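Side-chain contact in glutathione s-transferase (Haemonchus contortus, PDB 2WS2), which probably catalyses the conjugation of glutathione to electrophilic halide substrates, releasing a halide anion and a proton: residues G146-D151 and F155-V160. Numbering follows the deposited sequence.
Sequences GYLVGD and FADLYV
Asp157 and Leu148 both carry CG beside the backbone N and opposite the carbonyl carbon (chi1 -71° and -76°), and their side chains slide past each other in opposite directions. The carboxylate of Asp157 thus comes up against the loop at Leu148, where OD1 accepts the amide of Leu148 (N to OD1 3.3 Å, N-H...O 153°) on its syn lone pair. OD1 also accepts His182 NE2, while OD2 takes the backbone N of Thr154. Three donors therefore grip this buried carboxylate and should fix its rotation; an aspartate is short enough for OD2 to turn back to the start of its own helix while OD1 meets the loop and His182. Leucine supplies the apolar half: CD1 lies 3.8 Å from Val160 CG1 and 4.4 Å from Ala156 CB, while Val136, Ile139 and Leu140 of helix 118-143 also pack on Leu148. The side chains of Tyr147 and Asp157 cross at about a right angle, OD2 meeting the ring obliquely (Tyr147 CD2 to Asp157 OD2 3.8 Å), and the ring meets Lys185 in a cation-pi contact. With Asp157 OD2 bonded to Thr154 N, one half of a capping box, the pattern Gly150...Thr154-x-x-Asp157 is consistent with the conserved GST N-capping box opening helix 155-162.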
loop_
_atom_site.group_PDB
_atom_site.type_symbol
_atom_site.label_atom_id
_atom_site.label_comp_id
_atom_site.label_asym_id
_atom_site.label_seq_id
_atom_site.Cartn_x
_atom_site.Cartn_y
_atom_site.Cartn_z
ATOM N N GLY A 146 21.189 -11.399 -8.574
ATOM C CA GLY A 146 20.796 -10.249 -9.386
ATOM C C GLY A 146 19.378 -9.721 -9.061
ATOM O O GLY A 146 19.113 -8.530 -9.253
ATOM N N TYR A 147 18.469 -10.601 -8.606
ATOM C CA TYR A 147 17.044 -10.218 -8.295
ATOM C C TYR A 147 16.798 -9.875 -6.827
ATOM O O TYR A 147 17.580 -10.221 -5.971
ATOM C CB TYR A 147 16.089 -11.359 -8.639
ATOM C CG TYR A 147 16.071 -11.753 -10.093
ATOM C CD1 TYR A 147 16.637 -12.947 -10.514
ATOM C CD2 TYR A 147 15.482 -10.929 -11.054
ATOM C CE1 TYR A 147 16.628 -13.319 -11.870
ATOM C CE2 TYR A 147 15.477 -11.284 -12.407
ATOM C CZ TYR A 147 16.052 -12.475 -12.811
ATOM O OH TYR A 147 16.035 -12.825 -14.157
ATOM N N LEU A 148 15.661 -9.238 -6.517
ATOM C CA LEU A 148 15.458 -8.787 -5.148
ATOM C C LEU A 148 15.077 -9.915 -4.186
ATOM O O LEU A 148 15.419 -9.875 -3.006
ATOM C CB LEU A 148 14.468 -7.606 -5.064
ATOM C CG LEU A 148 14.820 -6.157 -5.450
ATOM C CD1 LEU A 148 13.523 -5.449 -5.926
ATOM C CD2 LEU A 148 15.468 -5.343 -4.351
ATOM N N VAL A 149 14.405 -10.933 -4.697
ATOM C CA VAL A 149 13.739 -11.930 -3.848
ATOM C C VAL A 149 13.712 -13.224 -4.666
ATOM O O VAL A 149 13.273 -13.247 -5.811
ATOM C CB VAL A 149 12.290 -11.439 -3.465
ATOM C CG1 VAL A 149 11.567 -12.457 -2.609
ATOM C CG2 VAL A 149 12.357 -10.104 -2.758
ATOM N N GLY A 150 14.254 -14.290 -4.100
ATOM C CA GLY A 150 14.324 -15.571 -4.804
ATOM C C GLY A 150 15.229 -15.415 -6.003
ATOM O O GLY A 150 16.215 -14.686 -5.936
ATOM N N ASP A 151 14.879 -16.034 -7.122
ATOM C CA ASP A 151 15.732 -15.945 -8.331
ATOM C C ASP A 151 14.992 -15.987 -9.669
ATOM O O ASP A 151 15.492 -16.539 -10.671
ATOM C CB ASP A 151 16.812 -17.025 -8.299
ATOM C CG ASP A 151 16.304 -18.333 -7.795
ATOM O OD1 ASP A 151 15.445 -18.964 -8.459
ATOM O OD2 ASP A 151 16.793 -18.724 -6.722
ATOM N N PHE A 155 7.057 -8.888 -8.865
ATOM C CA PHE A 155 6.563 -7.557 -9.277
ATOM C C PHE A 155 7.306 -6.508 -8.485
ATOM O O PHE A 155 7.315 -5.321 -8.867
ATOM C CB PHE A 155 5.006 -7.365 -9.150
ATOM C CG PHE A 155 4.484 -7.510 -7.729
ATOM C CD1 PHE A 155 4.040 -8.744 -7.273
ATOM C CD2 PHE A 155 4.471 -6.434 -6.851
ATOM C CE1 PHE A 155 3.588 -8.916 -5.954
ATOM C CE2 PHE A 155 3.999 -6.585 -5.526
ATOM C CZ PHE A 155 3.563 -7.838 -5.088
ATOM N N ALA A 156 7.975 -6.948 -7.419
ATOM C CA ALA A 156 8.820 -6.048 -6.638
ATOM C C ALA A 156 10.018 -5.528 -7.474
ATOM O O ALA A 156 10.414 -4.364 -7.349
ATOM C CB ALA A 156 9.291 -6.703 -5.412
ATOM N N ASP A 157 10.574 -6.433 -8.280
ATOM C CA ASP A 157 11.489 -6.076 -9.384
ATOM C C ASP A 157 10.853 -5.074 -10.365
ATOM O O ASP A 157 11.472 -4.072 -10.734
ATOM C CB ASP A 157 11.889 -7.363 -10.109
ATOM C CG ASP A 157 12.813 -8.222 -9.261
ATOM O OD1 ASP A 157 13.753 -7.674 -8.700
ATOM O OD2 ASP A 157 12.592 -9.429 -9.133
ATOM N N LEU A 158 9.600 -5.314 -10.753
ATOM C CA LEU A 158 8.990 -4.468 -11.758
ATOM C C LEU A 158 8.890 -3.032 -11.273
ATOM O O LEU A 158 9.206 -2.104 -12.021
ATOM C CB LEU A 158 7.684 -5.054 -12.303
ATOM C CG LEU A 158 7.833 -6.435 -12.944
ATOM C CD1 LEU A 158 6.549 -6.948 -13.498
ATOM C CD2 LEU A 158 8.944 -6.456 -14.056
ATOM N N TYR A 159 8.611 -2.854 -9.982
ATOM C CA TYR A 159 8.266 -1.519 -9.497
ATOM C C TYR A 159 9.499 -0.650 -9.368
ATOM O O TYR A 159 9.478 0.528 -9.683
ATOM C CB TYR A 159 7.571 -1.593 -8.138
ATOM C CG TYR A 159 6.055 -1.546 -8.186
ATOM C CD1 TYR A 159 5.380 -0.348 -8.400
ATOM C CD2 TYR A 159 5.297 -2.691 -7.936
ATOM C CE1 TYR A 159 3.980 -0.287 -8.421
ATOM C CE2 TYR A 159 3.872 -2.636 -7.948
ATOM C CZ TYR A 159 3.241 -1.440 -8.183
ATOM O OH TYR A 159 1.869 -1.403 -8.218
ATOM N N VAL A 160 10.580 -1.206 -8.860
ATOM C CA VAL A 160 11.702 -0.336 -8.603
ATOM C C VAL A 160 12.500 -0.062 -9.893
ATOM O O VAL A 160 13.071 1.010 -10.042
ATOM C CB VAL A 160 12.542 -0.770 -7.345
ATOM C CG1 VAL A 160 12.082 -2.102 -6.821
ATOM C CG2 VAL A 160 14.090 -0.731 -7.590
#